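Local coordinates for bacterial regulatory proteins, tetR family (Corynebacterium glutamicum, PDB 3AQT), which acts as a TetR-family transcriptional repressor that binds resorcinol as its inducer and probably contacts DNA through an N-terminal helix-turn-helix motif, at residues B[99-104]-B[141-146]; B[129-134]-B[189-194]; B[133-138]-B[196-201]; B[216-221]-B[229-234]. All blocks are in the same frame, centred on the assembly; numbering follows the deposited sequence.

Contacts 1 and 2 lie in the buried interior of the all-helical chain, contact 3 is partly buried near two helix ends, and contact 4 is buried although it lies farthest from the chain centre. Contacts 2 and 3 join the same pair, helix 119-134 and helix 180-199, at successive levels, passing from branched aliphatic packing beside resorcinol to a more exposed leucine-alanine contact. Contact 1 is aromatic and meets both of them through Phe-144, which packs on Ser-134 and Ile-192. Contact 4 adds arginines to its apolar centre and, like contact 2, reaches the second subunit; Met-217 packs on Ser-190 between these two.

Contact 1: residues B[99-104]-B[141-146]; sequences EDAFES and GGFFIQ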
# COMPACT_ATOMS: atom_id res chain seq x y z
N GLU B 99 1.99 17.07 -0.31
CA GLU B 99 2.24 17.44 1.09
C GLU B 99 1.32 18.59 1.47
O GLU B 99 0.72 18.60 2.54
CB GLU B 99 3.70 17.86 1.31
CG GLU B 99 4.67 16.70 1.51
CD GLU B 99 6.00 17.14 2.12
OE1 GLU B 99 6.14 18.33 2.48
OE2 GLU B 99 6.90 16.29 2.25
N ASP B 100 1.22 19.56 0.57
CA ASP B 100 0.38 20.72 0.80
C ASP B 100 -1.07 20.28 1.01
O ASP B 100 -1.74 20.75 1.92
CB ASP B 100 0.49 21.68 -0.38
CG ASP B 100 -0.39 22.92 -0.22
OD1 ASP B 100 -0.05 23.78 0.63
OD2 ASP B 100 -1.41 23.02 -0.93
N ALA B 101 -1.55 19.36 0.18
CA ALA B 101 -2.92 18.88 0.31
C ALA B 101 -3.17 18.09 1.60
O ALA B 101 -4.15 18.33 2.31
CB ALA B 101 -3.29 18.03 -0.90
N PHE B 102 -2.28 17.16 1.91
CA PHE B 102 -2.44 16.35 3.11
C PHE B 102 -2.28 17.15 4.39
O PHE B 102 -3.01 16.94 5.36
CB PHE B 102 -1.46 15.18 3.11
CG PHE B 102 -1.61 14.25 1.94
CD1 PHE B 102 -2.87 13.97 1.42
CD2 PHE B 102 -0.50 13.63 1.38
CE1 PHE B 102 -3.03 13.09 0.36
CE2 PHE B 102 -0.64 12.75 0.31
CZ PHE B 102 -1.91 12.48 -0.21
N GLU B 103 -1.33 18.08 4.40
CA GLU B 103 -1.11 18.90 5.59
C GLU B 103 -2.31 19.80 5.88
O GLU B 103 -2.67 20.01 7.03
CB GLU B 103 0.15 19.74 5.43
CG GLU B 103 0.45 20.63 6.63
CD GLU B 103 1.67 21.50 6.39
OE1 GLU B 103 1.95 22.39 7.22
OE2 GLU B 103 2.35 21.30 5.36
N SER B 104 -2.93 20.33 4.83
CA SER B 104 -4.09 21.19 5.01
C SER B 104 -5.18 20.46 5.77
O SER B 104 -5.78 21.02 6.70
CB SER B 104 -4.64 21.66 3.67
OG SER B 104 -3.69 22.45 2.99
N GLY B 141 -7.73 12.24 -5.75
CA GLY B 141 -7.84 10.97 -6.44
C GLY B 141 -6.61 10.74 -7.28
O GLY B 141 -6.14 9.61 -7.42
N GLY B 142 -6.07 11.81 -7.84
CA GLY B 142 -4.88 11.70 -8.65
C GLY B 142 -3.67 11.30 -7.84
O GLY B 142 -2.80 10.59 -8.33
N PHE B 143 -3.60 11.75 -6.59
CA PHE B 143 -2.47 11.40 -5.73
C PHE B 143 -2.43 9.90 -5.44
O PHE B 143 -1.39 9.26 -5.58
CB PHE B 143 -2.55 12.15 -4.38
CG PHE B 143 -2.51 13.65 -4.50
CD1 PHE B 143 -1.52 14.28 -5.26
CD2 PHE B 143 -3.45 14.44 -3.84
CE1 PHE B 143 -1.47 15.67 -5.36
CE2 PHE B 143 -3.41 15.84 -3.93
CZ PHE B 143 -2.41 16.45 -4.69
N PHE B 144 -3.58 9.35 -5.05
CA PHE B 144 -3.66 7.94 -4.72
C PHE B 144 -3.51 6.95 -5.86
O PHE B 144 -3.27 5.77 -5.62
CB PHE B 144 -4.97 7.67 -3.97
CG PHE B 144 -4.98 8.21 -2.58
CD1 PHE B 144 -4.40 7.50 -1.54
CD2 PHE B 144 -5.51 9.46 -2.31
CE1 PHE B 144 -4.36 8.02 -0.25
CE2 PHE B 144 -5.47 9.99 -1.02
CZ PHE B 144 -4.89 9.27 0.00
N ILE B 145 -3.64 7.41 -7.10
CA ILE B 145 -3.51 6.52 -8.25
C ILE B 145 -2.18 6.70 -8.98
O ILE B 145 -1.35 5.80 -8.98
CB ILE B 145 -4.68 6.70 -9.24
CG1 ILE B 145 -4.78 8.17 -9.67
CG2 ILE B 145 -5.98 6.24 -8.60
CD1 ILE B 145 -5.92 8.51 -10.65
N GLN B 146 -1.99 7.87 -9.59
CA GLN B 146 -0.76 8.17 -10.34
C GLN B 146 0.48 8.48 -9.51
O GLN B 146 1.46 9.02 -10.04
CB GLN B 146 -0.99 9.34 -11.31
CG GLN B 146 -1.75 9.01 -12.58
CD GLN B 146 -3.19 9.46 -12.52
OE1 GLN B 146 -3.48 10.60 -12.17
NE2 GLN B 146 -4.10 8.56 -12.87
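Phe-102 on helix 90-111 meets Phe-143 and Phe-144 on helix 138-146, an aromatic cluster within the all-helical TetR-family fold. The two short helical segments run at 123° to each other with their axes 11.7 Å apart, a wide separation that large flat side chains are well suited to bridge. The rings of Phe-102 and Phe-143 meet obliquely, with their centroids 5.8 Å apart and their planes inclined at 64°. CZ of Phe-102 comes 4.2 Å from CB of Phe-143, at the root of the opposing side chain.

Phe-143 points across toward the first helix, with CG beside its backbone N (chi1 -62°), and carries its ring to Ala-101. The small methyl of Ala-101 lets the ring approach its helix closely. Phe-102 starts out to one side, but the length of its ring brings CE1 within 4.2 Å of Phe-144 CE2. All three phenylalanines are buried, and no hydrogen bond joins the segments, so shape and apolar contact carry the association. Trp-140 extends the cluster by an edge-to-face contact with Phe-102, while Phe-144 also packs on Ile-192 and Ile-195 of helix 180-199. At the Ala-101 side of the cluster, the alanine CB lies 3.7 Å from CE2 of Phe-143 and somewhat farther from its CZ.

Contact 2: residues B[129-134]-B[189-194]; sequences HLVRHS and GSLIAA
Leu-191 of helix 180-199 reaches across to Leu-130 and Val-131 of helix 119-134, and its two methyls divide these partners between them. Its CB already points toward the opposing helix. From there CG stands opposite the backbone N (chi1 178°), extending the chain outward before it forks. One branch, CD1, comes to 3.9 Å from Val-131 CG2; the two side chains lie alongside each other, running opposite ways. The other branch, CD2, meets Leu-130 CD1 at 3.8 Å, with the leucines roughly perpendicular. A forked leucine is apt here because one side chain can fill the space before two neighbouring residues of the facing helix. Val-131, branched at CB, offers CG2 close to its own backbone, whereas the longer Leu-130 brings its methyl forward from CG.

All three residues are buried, and the backbones come nearest at Val-131 and Leu-191, whose CA atoms are 7.7 Å apart. No hydrogen bond crosses the interface. The polar group nearby is handled within its own helix: Ser-134 OG donates to Leu-130 O at 3.0 Å, from the face of that carbonyl opposite to the one used by Ser-134 N. A buried serine hydroxyl is thereby satisfied without a partner from helix 180-199.

Phe-213 of helix 209-220 also packs on Leu-191, and Trp-140 covers part of Leu-130. Leu-130 itself touches bound resorcinol, so this aliphatic packing backs the wall of the inducer pocket in the TetR-like C-terminal domain.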
# COMPACT_ATOMS: atom_id res chain seq x y z
N HIS B 129 -12.75 11.13 6.92
CA HIS B 129 -12.55 12.38 6.20
C HIS B 129 -11.58 12.20 5.03
O HIS B 129 -11.79 12.76 3.96
CB HIS B 129 -12.02 13.48 7.13
CG HIS B 129 -13.09 14.18 7.90
ND1 HIS B 129 -14.14 14.83 7.29
CD2 HIS B 129 -13.28 14.33 9.24
CE1 HIS B 129 -14.93 15.34 8.22
NE2 HIS B 129 -14.43 15.05 9.40
N LEU B 130 -10.52 11.42 5.24
CA LEU B 130 -9.54 11.18 4.18
C LEU B 130 -10.22 10.46 3.02
O LEU B 130 -10.06 10.86 1.87
CB LEU B 130 -8.34 10.37 4.71
CG LEU B 130 -7.45 11.10 5.74
CD1 LEU B 130 -6.30 10.22 6.17
CD2 LEU B 130 -6.92 12.38 5.13
N VAL B 131 -11.00 9.43 3.31
CA VAL B 131 -11.68 8.71 2.25
C VAL B 131 -12.63 9.61 1.47
O VAL B 131 -12.59 9.62 0.24
CB VAL B 131 -12.46 7.50 2.80
CG1 VAL B 131 -13.32 6.90 1.71
CG2 VAL B 131 -11.48 6.45 3.31
N ARG B 132 -13.47 10.37 2.17
CA ARG B 132 -14.41 11.26 1.50
C ARG B 132 -13.69 12.31 0.66
O ARG B 132 -14.13 12.65 -0.44
CB ARG B 132 -15.33 11.95 2.52
CG ARG B 132 -15.93 10.96 3.50
CD ARG B 132 -17.43 11.10 3.71
NE ARG B 132 -17.79 12.12 4.68
CZ ARG B 132 -18.90 12.07 5.42
NH1 ARG B 132 -19.75 11.06 5.28
NH2 ARG B 132 -19.17 13.04 6.28
N HIS B 133 -12.58 12.83 1.16
CA HIS B 133 -11.84 13.82 0.41
C HIS B 133 -11.27 13.20 -0.86
O HIS B 133 -11.13 13.87 -1.88
CB HIS B 133 -10.70 14.38 1.25
CG HIS B 133 -10.58 15.86 1.20
ND1 HIS B 133 -11.21 16.69 2.11
CD2 HIS B 133 -9.95 16.68 0.32
CE1 HIS B 133 -10.96 17.95 1.79
NE2 HIS B 133 -10.20 17.97 0.72
N SER B 134 -10.93 11.92 -0.79
CA SER B 134 -10.36 11.23 -1.94
C SER B 134 -11.37 11.01 -3.05
O SER B 134 -11.02 11.04 -4.22
CB SER B 134 -9.79 9.88 -1.51
OG SER B 134 -8.66 10.06 -0.69
N GLY B 189 -1.20 2.14 4.35
CA GLY B 189 -1.07 1.20 3.25
C GLY B 189 -2.47 0.76 2.87
O GLY B 189 -2.81 0.67 1.69
N SER B 190 -3.30 0.52 3.88
CA SER B 190 -4.70 0.10 3.68
C SER B 190 -5.53 1.22 3.09
O SER B 190 -6.39 0.98 2.24
CB SER B 190 -5.34 -0.31 5.00
OG SER B 190 -4.73 -1.47 5.53
N LEU B 191 -5.29 2.44 3.55
CA LEU B 191 -6.04 3.60 3.06
C LEU B 191 -5.87 3.71 1.55
O LEU B 191 -6.85 3.81 0.81
CB LEU B 191 -5.54 4.88 3.74
CG LEU B 191 -6.21 6.19 3.30
CD1 LEU B 191 -7.63 6.26 3.83
CD2 LEU B 191 -5.39 7.36 3.84
N ILE B 192 -4.62 3.68 1.10
CA ILE B 192 -4.32 3.79 -0.32
C ILE B 192 -5.06 2.72 -1.13
O ILE B 192 -5.74 3.03 -2.11
CB ILE B 192 -2.79 3.68 -0.56
CG1 ILE B 192 -2.10 4.89 0.07
CG2 ILE B 192 -2.50 3.58 -2.06
CD1 ILE B 192 -0.58 4.76 0.20
N ALA B 193 -4.93 1.46 -0.72
CA ALA B 193 -5.61 0.38 -1.42
C ALA B 193 -7.10 0.64 -1.38
O ALA B 193 -7.80 0.52 -2.39
CB ALA B 193 -5.29 -0.95 -0.77
N ALA B 194 -7.60 1.00 -0.20
CA ALA B 194 -9.03 1.26 -0.05
C ALA B 194 -9.52 2.35 -1.01
O ALA B 194 -10.56 2.21 -1.65
CB ALA B 194 -9.34 1.64 1.40

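Contact 3: residues B[133-138]-B[196-201]; sequences HSLEDR and QMALSA
Ala-198 and Leu-199, at the end of helix 180-199, receive the side chain of Leu-135, near the C-terminal end of helix 119-134. Before them in sequence, Gln-196 directs its CB away from this interface, and Met-197, a selenomethionine, packs instead on Leu-182 of the second subunit.

Ala-198 comes next and points its CB toward the other segment, where it lies 3.8 Å from Leu-135 CD2. Having no side chain beyond that methyl, alanine gives the longer leucine a shallow seat against the helix. Leu-199 supplies the other half of the seat. Its CG lies beside the backbone N (chi1 -80°); CD1 continues the extended chain, while the other methyl, CD2, turns back and comes 3.7 Å from Leu-135 CD2. The two leucines cross obliquely. That same CD2 of Leu-199 also lies 3.7 Å from Ser-134 O, a van der Waals approach to the backbone. The CA atoms of Leu-135 and Leu-199 are 6.5 Å apart, the nearest pair in the two segments. Leu-199 also touches Ile-145 on helix 138-146, which places it between two neighbours.

At Ser-200 the chain leaves helical geometry, and the contact ends before it.

Leu-135 is exposed and Leu-199 only partly buried, and no hydrogen bond links the segments. The chemistry therefore implies a modest apolar closure at the margin of the helix pair, depending on methyl contact rather than on directional bonds.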
# COMPACT_ATOMS: atom_id res chain seq x y z
N HIS B 133 -12.58 12.83 1.16
CA HIS B 133 -11.84 13.82 0.41
C HIS B 133 -11.27 13.20 -0.86
O HIS B 133 -11.13 13.87 -1.88
CB HIS B 133 -10.70 14.38 1.25
CG HIS B 133 -10.58 15.86 1.20
ND1 HIS B 133 -11.21 16.69 2.11
CD2 HIS B 133 -9.95 16.68 0.32
CE1 HIS B 133 -10.96 17.95 1.79
NE2 HIS B 133 -10.20 17.97 0.72
N SER B 134 -10.93 11.92 -0.79
CA SER B 134 -10.36 11.23 -1.94
C SER B 134 -11.37 11.01 -3.05
O SER B 134 -11.02 11.04 -4.22
CB SER B 134 -9.79 9.88 -1.51
OG SER B 134 -8.66 10.06 -0.69
N LEU B 135 -12.63 10.81 -2.69
CA LEU B 135 -13.66 10.57 -3.68
C LEU B 135 -14.29 11.87 -4.17
O LEU B 135 -15.19 11.85 -5.01
CB LEU B 135 -14.75 9.67 -3.10
CG LEU B 135 -14.25 8.41 -2.39
CD1 LEU B 135 -15.44 7.59 -1.92
CD2 LEU B 135 -13.36 7.60 -3.33
N GLU B 136 -13.83 13.00 -3.64
CA GLU B 136 -14.40 14.28 -4.04
C GLU B 136 -13.41 15.27 -4.63
O GLU B 136 -13.80 16.14 -5.41
CB GLU B 136 -15.14 14.90 -2.85
CG GLU B 136 -16.41 14.15 -2.46
CD GLU B 136 -17.00 14.64 -1.14
OE1 GLU B 136 -17.07 15.87 -0.94
OE2 GLU B 136 -17.41 13.79 -0.31
N ASP B 137 -12.14 15.16 -4.26
CA ASP B 137 -11.12 16.07 -4.79
C ASP B 137 -10.38 15.45 -5.97
O ASP B 137 -9.68 14.45 -5.82
CB ASP B 137 -10.09 16.44 -3.71
CG ASP B 137 -10.60 17.51 -2.77
OD1 ASP B 137 -11.66 17.30 -2.14
OD2 ASP B 137 -9.93 18.56 -2.65
N ARG B 138 -10.56 16.06 -7.14
CA ARG B 138 -9.93 15.60 -8.36
C ARG B 138 -8.46 15.36 -8.12
O ARG B 138 -7.92 14.30 -8.44
CB ARG B 138 -10.10 16.66 -9.45
CG ARG B 138 -9.61 16.25 -10.83
CD ARG B 138 -9.56 17.46 -11.74
NE ARG B 138 -10.77 18.28 -11.67
CZ ARG B 138 -11.94 17.94 -12.18
NH1 ARG B 138 -12.08 16.78 -12.83
NH2 ARG B 138 -12.99 18.75 -12.05
N GLN B 196 -8.03 3.39 -3.81
CA GLN B 196 -7.87 2.98 -5.20
C GLN B 196 -9.04 2.11 -5.65
O GLN B 196 -9.52 2.22 -6.78
CB GLN B 196 -6.57 2.20 -5.36
CG GLN B 196 -5.34 3.09 -5.39
CD GLN B 196 -4.06 2.29 -5.39
OE1 GLN B 196 -2.97 2.85 -5.53
NE2 GLN B 196 -4.18 0.97 -5.22
N MSE B 197 -9.52 1.26 -4.75
CA MSE B 197 -10.64 0.40 -5.08
C MSE B 197 -11.89 1.23 -5.27
O MSE B 197 -12.58 1.11 -6.29
CB MSE B 197 -10.86 -0.62 -3.97
CG MSE B 197 -11.97 -1.61 -4.28
SE MSE B 197 -11.98 -3.09 -3.05
CE MSE B 197 -13.17 -2.38 -1.70
N ALA B 198 -12.19 2.08 -4.30
CA ALA B 198 -13.36 2.93 -4.36
C ALA B 198 -13.36 3.81 -5.61
O ALA B 198 -14.38 3.97 -6.27
CB ALA B 198 -13.45 3.78 -3.11
N LEU B 199 -12.20 4.39 -5.93
CA LEU B 199 -12.12 5.26 -7.09
C LEU B 199 -12.47 4.54 -8.38
O LEU B 199 -13.04 5.15 -9.29
CB LEU B 199 -10.72 5.88 -7.21
CG LEU B 199 -10.46 7.07 -6.30
CD1 LEU B 199 -9.08 7.62 -6.57
CD2 LEU B 199 -11.51 8.15 -6.54
N SER B 200 -12.14 3.26 -8.48
CA SER B 200 -12.45 2.52 -9.69
C SER B 200 -13.72 1.69 -9.48
O SER B 200 -13.73 0.48 -9.70
CB SER B 200 -11.28 1.61 -10.07
OG SER B 200 -11.04 0.66 -9.06
N ALA B 201 -14.79 2.35 -9.05
CA ALA B 201 -16.06 1.68 -8.80
C ALA B 201 -17.24 2.58 -9.15
O ALA B 201 -18.40 2.15 -9.09
CB ALA B 201 -16.14 1.25 -7.34

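Contact 4: residues B[216-221]-B[229-234]; sequences AMLRMV and REIASR
Leu-218 on helix 209-220 sets one methyl against the branched flank of Ile-231 on helix 225-231. Its CG lies opposite the carbonyl carbon (chi1 -79°), and the extended second torsion sends CD1 across the gap, 3.8 Å from Ile-231 CG2 and just as close to its CB. The side chains cross at about a right angle. Isoleucine suits this place because its CB branch presents CG2 close to the helix surface while the longer arm departs in another direction. Ala-232 follows with a small methyl pointing the same way, and its backbone N is 4.4 Å from Leu-218 CD1.

Arg-219 sets out to one side of the interface and then bends, its third torsion near -85°, so that the guanidinium approaches the backbone of Arg-229. NH1 lies 4.4 Å from Arg-229 N and is hydrogen-bonded to Ala-225 O, tying the longer helix to the first turn of the shorter one. Arg-229 has the opposite habit: its side chain leads away from residues 216-221 and packs on Gln-211 and Ile-212, earlier in the same helix as Arg-219.

In the type I beta turn from Ile-231 to Arg-234, Ser-233 OG donates to Glu-230 O at 2.6 Å. The turn brings the extended side chain of Arg-234 alongside Glu-230, and its NE binds Glu-230 OE2 at 3.0 Å, almost within the guanidinium plane. NH1 of Arg-234 forms a salt bridge with Glu-121 of helix 119-134.

That helix also covers Leu-218 through Ala-120 and Ala-124. Helix 180-199 packs against Met-217 and Met-220, and Met-220 also packs on Met-220 of the second subunit.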
# COMPACT_ATOMS: atom_id res chain seq x y z
N ALA B 216 -12.93 -1.34 9.73
CA ALA B 216 -11.87 -2.32 9.57
C ALA B 216 -10.59 -1.87 10.26
O ALA B 216 -9.88 -2.68 10.86
CB ALA B 216 -11.60 -2.59 8.10
N MSE B 217 -10.29 -0.57 10.19
CA MSE B 217 -9.09 -0.07 10.84
C MSE B 217 -9.26 -0.10 12.35
O MSE B 217 -8.30 -0.34 13.09
CB MSE B 217 -8.75 1.35 10.36
CG MSE B 217 -8.30 1.44 8.90
SE MSE B 217 -6.88 0.18 8.40
CE MSE B 217 -5.60 0.62 9.76
N LEU B 218 -10.50 0.12 12.81
CA LEU B 218 -10.79 0.09 14.24
C LEU B 218 -10.61 -1.33 14.73
O LEU B 218 -10.07 -1.56 15.81
CB LEU B 218 -12.21 0.57 14.53
CG LEU B 218 -12.41 2.09 14.52
CD1 LEU B 218 -13.84 2.45 14.86
CD2 LEU B 218 -11.47 2.72 15.53
N ARG B 219 -11.06 -2.30 13.95
CA ARG B 219 -10.90 -3.68 14.35
C ARG B 219 -9.42 -4.03 14.37
O ARG B 219 -8.94 -4.72 15.27
CB ARG B 219 -11.68 -4.61 13.41
CG ARG B 219 -13.18 -4.58 13.66
CD ARG B 219 -13.89 -5.70 12.93
NE ARG B 219 -14.20 -5.32 11.56
CZ ARG B 219 -15.35 -4.78 11.19
NH1 ARG B 219 -16.30 -4.56 12.08
NH2 ARG B 219 -15.54 -4.45 9.91
N MSE B 220 -8.68 -3.52 13.40
CA MSE B 220 -7.25 -3.78 13.33
C MSE B 220 -6.53 -3.32 14.58
O MSE B 220 -5.53 -3.92 14.96
CB MSE B 220 -6.63 -3.10 12.11
CG MSE B 220 -5.17 -3.46 11.94
SE MSE B 220 -4.29 -2.45 10.57
CE MSE B 220 -3.69 -0.99 11.70
N VAL B 221 -7.02 -2.26 15.23
CA VAL B 221 -6.37 -1.78 16.44
C VAL B 221 -6.98 -2.27 17.76
O VAL B 221 -6.73 -1.70 18.83
CB VAL B 221 -6.24 -0.23 16.46
CG1 VAL B 221 -5.18 0.19 15.45
CG2 VAL B 221 -7.57 0.44 16.16
N ARG B 229 -18.17 -1.00 13.86
CA ARG B 229 -19.12 -0.52 12.87
C ARG B 229 -19.93 0.66 13.43
O ARG B 229 -20.09 1.69 12.78
CB ARG B 229 -20.05 -1.67 12.47
CG ARG B 229 -21.15 -1.31 11.48
CD ARG B 229 -20.57 -0.81 10.17
NE ARG B 229 -21.58 -0.10 9.38
CZ ARG B 229 -21.36 0.43 8.18
NH1 ARG B 229 -20.16 0.32 7.63
NH2 ARG B 229 -22.33 1.07 7.54
N GLU B 230 -20.43 0.50 14.65
CA GLU B 230 -21.22 1.54 15.29
C GLU B 230 -20.43 2.84 15.42
O GLU B 230 -20.93 3.92 15.13
CB GLU B 230 -21.68 1.08 16.67
CG GLU B 230 -22.23 2.20 17.55
CD GLU B 230 -21.26 2.65 18.63
OE1 GLU B 230 -20.71 1.77 19.34
OE2 GLU B 230 -21.05 3.87 18.78
N ILE B 231 -19.19 2.73 15.88
CA ILE B 231 -18.36 3.91 16.05
C ILE B 231 -18.09 4.60 14.72
O ILE B 231 -18.07 5.82 14.65
CB ILE B 231 -17.02 3.55 16.71
CG1 ILE B 231 -17.27 2.94 18.09
CG2 ILE B 231 -16.15 4.79 16.81
CD1 ILE B 231 -17.11 3.83 19.33
N ALA B 232 -17.90 3.82 13.67
CA ALA B 232 -17.63 4.39 12.36
C ALA B 232 -18.87 4.97 11.71
O ALA B 232 -18.79 5.56 10.63
CB ALA B 232 -17.02 3.34 11.45
N SER B 233 -20.02 4.80 12.36
CA SER B 233 -21.28 5.32 11.81
C SER B 233 -21.79 6.57 12.53
O SER B 233 -22.85 7.09 12.19
CB SER B 233 -22.35 4.23 11.87
OG SER B 233 -22.69 3.93 13.22
N ARG B 234 -21.05 7.04 13.53
CA ARG B 234 -21.45 8.23 14.27
C ARG B 234 -21.45 9.46 13.37
O ARG B 234 -20.69 9.53 12.41
CB ARG B 234 -20.51 8.46 15.44
CG ARG B 234 -20.57 7.35 16.45
CD ARG B 234 -19.59 7.57 17.58
NE ARG B 234 -19.71 6.50 18.55
CZ ARG B 234 -18.95 6.37 19.62
NH1 ARG B 234 -17.99 7.26 19.86
NH2 ARG B 234 -19.14 5.36 20.46